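Local coordinates for tail protein, 43 kDa (Neisseria meningitidis MC58, PDB 3D37) that is of unknown function but probably forms part of the baseplate of a phage-like contractile tail, at residues Gly79-Lys82 and Gly83-Glu86; Thr150-Gln153 and Ala154-His157. All coordinates share one frame; numbering follows the deposited sequence.

Interaction 1: Gly79-Lys82 and Gly83-Glu86; sequences GKSK and GSRE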
ATOM      1  N   GLY A  79      -3.167  11.953 -20.226  1.00 30.57           N
ATOM      2  CA  GLY A  79      -3.004  12.480 -18.888  1.00 32.15           C
ATOM      3  C   GLY A  79      -1.551  12.819 -18.627  1.00 32.40           C
ATOM      4  O   GLY A  79      -0.665  12.063 -19.040  1.00 29.66           O
ATOM      5  N   LYS A  80      -1.348  13.963 -17.969  1.00 32.10           N
ATOM      6  CA  LYS A  80      -0.057  14.568 -17.647  1.00 34.30           C
ATOM      7  C   LYS A  80      -0.104  15.054 -16.201  1.00 34.78           C
ATOM      8  O   LYS A  80      -1.049  15.767 -15.811  1.00 32.43           O
ATOM      9  CB  LYS A  80       0.093  15.882 -18.422  1.00 34.96           C
ATOM     10  CG  LYS A  80       1.037  15.999 -19.567  1.00 36.81           C
ATOM     11  CD  LYS A  80       1.009  17.438 -20.059  1.00 36.49           C
ATOM     12  CE  LYS A  80       1.228  17.567 -21.533  1.00 39.99           C
ATOM     13  NZ  LYS A  80       1.415  18.989 -21.793  1.00 39.29           N
ATOM     14  N   SER A  81       0.918  14.740 -15.433  1.00 35.54           N
ATOM     15  CA  SER A  81       1.218  15.472 -14.207  1.00 38.54           C
ATOM     16  C   SER A  81       2.751  15.631 -14.174  1.00 39.03           C
ATOM     17  O   SER A  81       3.407  15.262 -15.134  1.00 37.77           O
ATOM     18  CB  SER A  81       0.684  14.729 -12.986  1.00 39.48           C
ATOM     19  OG  SER A  81       1.202  13.413 -12.923  1.00 43.00           O
ATOM     20  N   LYS A  82       3.325  16.218 -13.125  1.00 41.44           N
ATOM     21  CA  LYS A  82       4.793  16.385 -13.101  1.00 42.63           C
ATOM     22  C   LYS A  82       5.323  14.992 -12.813  1.00 42.67           C
ATOM     23  O   LYS A  82       4.852  14.313 -11.918  1.00 43.27           O
ATOM     24  CB  LYS A  82       5.296  17.438 -12.095  1.00 43.30           C
ATOM     25  CG  LYS A  82       5.099  18.921 -12.516  1.00 45.93           C
ATOM     26  CD  LYS A  82       5.406  19.259 -14.009  1.00 47.10           C
ATOM     27  CE  LYS A  82       5.056  20.726 -14.302  1.00 47.79           C
ATOM     28  NZ  LYS A  82       3.692  20.823 -14.863  1.00 49.19           N
ATOM     29  N   GLY A  83       6.205  14.505 -13.650  1.00 44.07           N
ATOM     30  CA  GLY A  83       6.610  13.103 -13.539  1.00 45.15           C
ATOM     31  C   GLY A  83       5.931  12.029 -14.385  1.00 46.07           C
ATOM     32  O   GLY A  83       6.502  10.979 -14.546  1.00 47.28           O
ATOM     33  N   SER A  84       4.735  12.235 -14.932  1.00 47.26           N
ATOM     34  CA  SER A  84       4.128  11.177 -15.791  1.00 47.59           C
ATOM     35  C   SER A  84       3.287  11.737 -16.887  1.00 47.33           C
ATOM     36  O   SER A  84       2.713  12.794 -16.710  1.00 46.47           O
ATOM     37  CB  SER A  84       3.309  10.174 -14.961  1.00 49.07           C
ATOM     38  OG  SER A  84       3.217  10.564 -13.585  1.00 52.71           O
ATOM     39  N   ARG A  85       3.295  11.066 -18.043  1.00 47.23           N
ATOM     40  CA  ARG A  85       2.384  11.312 -19.152  1.00 47.91           C
ATOM     41  C   ARG A  85       1.895   9.931 -19.522  1.00 47.71           C
ATOM     42  O   ARG A  85       2.701   8.969 -19.588  1.00 47.15           O
ATOM     43  CB  ARG A  85       3.047  11.968 -20.373  1.00 48.04           C
ATOM     44  CG  ARG A  85       3.741  13.313 -20.061  1.00 52.51           C
ATOM     45  CD  ARG A  85       4.816  13.792 -21.092  1.00 53.32           C
ATOM     46  NE  ARG A  85       4.260  14.672 -22.128  1.00 56.77           N
ATOM     47  CZ  ARG A  85       3.565  14.234 -23.188  1.00 57.94           C
ATOM     48  NH1 ARG A  85       3.084  15.108 -24.078  1.00 57.44           N
ATOM     49  NH2 ARG A  85       3.349  12.929 -23.378  1.00 58.75           N
ATOM     50  N   GLU A  86       0.588   9.807 -19.707  1.00 46.30           N
ATOM     51  CA  GLU A  86      -0.028   8.533 -20.045  1.00 46.68           C
ATOM     52  C   GLU A  86      -1.000   8.759 -21.177  1.00 44.93           C
ATOM     53  O   GLU A  86      -1.804   9.674 -21.106  1.00 43.84           O
ATOM     54  CB  GLU A  86      -0.720   7.929 -18.809  1.00 47.33           C
ATOM     55  CG  GLU A  86      -0.726   6.429 -18.815  1.00 49.90           C
ATOM     56  CD  GLU A  86      -0.648   5.789 -17.432  1.00 50.63           C
ATOM     57  OE1 GLU A  86      -1.743   5.617 -16.844  1.00 53.84           O
ATOM     58  OE2 GLU A  86       0.492   5.401 -16.998  1.00 53.84           O
TER
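A type II beta turn from S81 to S84 closes the antiparallel hairpin of strands 66-81 and 84-93, pairing G79 with E86, K80 with R85 and S81 with S84 within the N-terminal GpP-like region. G79 and E86 form a hydrogen-bonded pair: G79 N gives to E86 O at 2.8 Å, and E86 N returns a bond to G79 O at 2.7 Å. Nearer the turn, S81 N reaches S84 O at 2.9 Å, but the closing bond from S84 N to S81 O is weak at 3.3 Å. G83 sits at the third turn position with a positive phi of 95°, where a side chain would run into the carbonyl oxygen of K82. Between these two pairs, the non-hydrogen-bonded pair K80-R85 brings R85 CA to 3.1 Å from G79 O, a CA-H...O contact. On the face of K80 and R85 the two long chains rise side by side in the same direction, and their CG methylenes touch at 3.8 Å. R85 bends at chi3 (93°), which brings its guanidinium round with one face over K80 CG. On the other face S81 OG and S84 OG lie 3.6 Å apart, and the carboxylate of E86 leads away to a salt bridge with R24. The tip is an assembly surface: G79-S81 also pair antiparallel with a strand of a second subunit, whose D305 forms a salt bridge with K80 NZ and whose W191 makes cation-pi contacts with K80 and K82. K80 NZ and R85 NH1 remain 4.8 Å apart; their aliphatic stems pack while D305 holds K80 NZ and R85 makes a long, weak ion pair with E307 of that subunit, which probably eases the like-charge repulsion.

Interaction 2: Thr150-Gln153 and Ala154-His157; sequences TVWQ and ALTH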
ATOM      1  N   THR A 150     -31.198  -5.052 -31.257  1.00 45.19           N
ATOM      2  CA  THR A 150     -29.993  -4.650 -31.840  1.00 42.07           C
ATOM      3  C   THR A 150     -29.745  -5.676 -32.903  1.00 41.31           C
ATOM      4  O   THR A 150     -30.268  -6.771 -32.855  1.00 39.74           O
ATOM      5  CB  THR A 150     -28.829  -4.662 -30.767  1.00 42.90           C
ATOM      6  OG1 THR A 150     -28.570  -6.008 -30.305  1.00 40.69           O
ATOM      7  CG2 THR A 150     -29.157  -3.741 -29.568  1.00 39.70           C
ATOM      8  N   VAL A 151     -28.913  -5.348 -33.862  1.00 40.18           N
ATOM      9  CA  VAL A 151     -28.491  -6.354 -34.841  1.00 39.70           C
ATOM     10  C   VAL A 151     -27.928  -7.626 -34.132  1.00 38.66           C
ATOM     11  O   VAL A 151     -28.229  -8.778 -34.542  1.00 37.43           O
ATOM     12  CB  VAL A 151     -27.485  -5.754 -35.851  1.00 39.49           C
ATOM     13  CG1 VAL A 151     -27.197  -6.738 -36.978  1.00 40.08           C
ATOM     14  CG2 VAL A 151     -28.015  -4.433 -36.426  1.00 40.15           C
ATOM     15  N   TRP A 152     -27.110  -7.393 -33.087  1.00 37.91           N
ATOM     16  CA  TRP A 152     -26.499  -8.447 -32.286  1.00 36.89           C
ATOM     17  C   TRP A 152     -27.525  -9.358 -31.607  1.00 35.94           C
ATOM     18  O   TRP A 152     -27.475 -10.553 -31.786  1.00 35.39           O
ATOM     19  CB  TRP A 152     -25.492  -7.914 -31.241  1.00 34.74           C
ATOM     20  CG  TRP A 152     -24.579  -9.009 -30.905  1.00 32.36           C
ATOM     21  CD1 TRP A 152     -24.630  -9.826 -29.789  1.00 31.54           C
ATOM     22  CD2 TRP A 152     -23.581  -9.549 -31.747  1.00 32.04           C
ATOM     23  NE1 TRP A 152     -23.699 -10.818 -29.896  1.00 31.01           N
ATOM     24  CE2 TRP A 152     -23.019 -10.670 -31.067  1.00 29.15           C
ATOM     25  CE3 TRP A 152     -23.040  -9.159 -32.980  1.00 29.95           C
ATOM     26  CZ2 TRP A 152     -21.961 -11.399 -31.579  1.00 31.01           C
ATOM     27  CZ3 TRP A 152     -22.008  -9.888 -33.497  1.00 31.50           C
ATOM     28  CH2 TRP A 152     -21.453 -10.990 -32.801  1.00 30.71           C
ATOM     29  N   GLN A 153     -28.423  -8.791 -30.827  1.00 36.92           N
ATOM     30  CA  GLN A 153     -29.552  -9.545 -30.254  1.00 38.21           C
ATOM     31  C   GLN A 153     -30.292 -10.374 -31.262  1.00 38.85           C
ATOM     32  O   GLN A 153     -30.579 -11.548 -31.007  1.00 39.73           O
ATOM     33  CB  GLN A 153     -30.555  -8.608 -29.625  1.00 38.30           C
ATOM     34  CG  GLN A 153     -30.131  -8.131 -28.287  1.00 38.80           C
ATOM     35  CD  GLN A 153     -31.032  -7.027 -27.755  1.00 39.06           C
ATOM     36  OE1 GLN A 153     -31.520  -6.201 -28.519  1.00 41.00           O
ATOM     37  NE2 GLN A 153     -31.219  -6.983 -26.433  1.00 38.45           N
ATOM     38  N   ALA A 154     -30.571  -9.777 -32.425  1.00 38.88           N
ATOM     39  CA  ALA A 154     -31.304 -10.443 -33.459  1.00 38.65           C
ATOM     40  C   ALA A 154     -30.482 -11.575 -34.029  1.00 38.64           C
ATOM     41  O   ALA A 154     -30.991 -12.656 -34.353  1.00 37.52           O
ATOM     42  CB  ALA A 154     -31.688  -9.429 -34.606  1.00 39.17           C
ATOM     43  N   LEU A 155     -29.197 -11.320 -34.175  1.00 37.76           N
ATOM     44  CA  LEU A 155     -28.326 -12.307 -34.734  1.00 38.20           C
ATOM     45  C   LEU A 155     -28.167 -13.521 -33.761  1.00 37.62           C
ATOM     46  O   LEU A 155     -28.049 -14.678 -34.203  1.00 35.67           O
ATOM     47  CB  LEU A 155     -26.979 -11.643 -34.984  1.00 38.96           C
ATOM     48  CG  LEU A 155     -25.953 -12.163 -35.954  1.00 38.74           C
ATOM     49  CD1 LEU A 155     -26.558 -12.415 -37.296  1.00 38.22           C
ATOM     50  CD2 LEU A 155     -24.933 -11.049 -36.013  1.00 38.79           C
ATOM     51  N   THR A 156     -28.177 -13.225 -32.467  1.00 37.91           N
ATOM     52  CA  THR A 156     -27.989 -14.228 -31.424  1.00 39.28           C
ATOM     53  C   THR A 156     -29.226 -15.150 -31.395  1.00 39.91           C
ATOM     54  O   THR A 156     -29.109 -16.377 -31.494  1.00 39.56           O
ATOM     55  CB  THR A 156     -27.749 -13.549 -30.052  1.00 39.40           C
ATOM     56  OG1 THR A 156     -26.568 -12.723 -30.108  1.00 40.32           O
ATOM     57  CG2 THR A 156     -27.615 -14.598 -28.915  1.00 37.44           C
ATOM     58  N   HIS A 157     -30.399 -14.522 -31.373  1.00 41.29           N
ATOM     59  CA  HIS A 157     -31.726 -15.187 -31.506  1.00 40.52           C
ATOM     60  C   HIS A 157     -31.754 -16.158 -32.692  1.00 40.40           C
ATOM     61  O   HIS A 157     -31.894 -17.372 -32.550  1.00 40.47           O
ATOM     62  CB  HIS A 157     -32.763 -14.091 -31.670  1.00 42.29           C
ATOM     63  CG  HIS A 157     -34.108 -14.402 -31.077  1.00 46.21           C
ATOM     64  ND1 HIS A 157     -34.452 -14.053 -29.784  1.00 49.77           N
ATOM     65  CD2 HIS A 157     -35.202 -15.001 -31.610  1.00 46.73           C
ATOM     66  CE1 HIS A 157     -35.698 -14.442 -29.548  1.00 51.70           C
ATOM     67  NE2 HIS A 157     -36.180 -15.014 -30.644  1.00 48.91           N
TER
HETATM   68  O   HOH W   1     -25.109 -12.396 -27.794  1.00 42.30           O
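W152 meets L155 with its six-membered ring and T156 with its pyrrole ring, both coming obliquely from the same side of the indole plane. From CB the chain leaves with CG anti to the backbone N (chi1 -157°), and the six-membered ring passes L155, whose CD2 lies 4.0 Å from both CE3 and CZ3. On the pyrrole ring CD1 and NE1 each stand 3.5 Å from T156 OG1. A water spans that gap, accepting weakly from NE1 and donating to OG1 at 2.8 Å. The same hydroxyl donates back to W152 O at 2.9 Å, from above the carbonyl plane, while T156 N bonds to the same oxygen; two bonds thus grip one carbonyl. This is the first part of helix 151-161, opened by a capping box: Q153 N donates to T150 OG1 at 2.8 Å, and T150 N to Q153 OE1 on a lone pair in the amide plane. A154 N to T150 O and H157 N to Q153 O continue the backbone pattern. Beyond the helix the indole packs on A95, L98 and V99 of helix 95-100 and on P166 and L168 of strand 165-168, while L155 turns to A117 and L120 of helix 113-121.

Overall arrangement
Interaction 1 lies at the surface, its centre about 36 Å from the chain centre, whereas interaction 2 is partly buried, its centre about 15 Å from the same point; the two centres are 42 Å apart and the contacts do not touch. Both are local, each within a continuous run of eight residues, but they hold different elements. The 79-86 hairpin relies on strand-to-strand backbone bonds; K80, K82 and R85 face a second subunit, while E86 turns back to R24 of its own chain. The 150-157 helix start relies on capping and turn-to-turn bonds, with apolar residues facing two other helices and a strand. No other chain touches interaction 2.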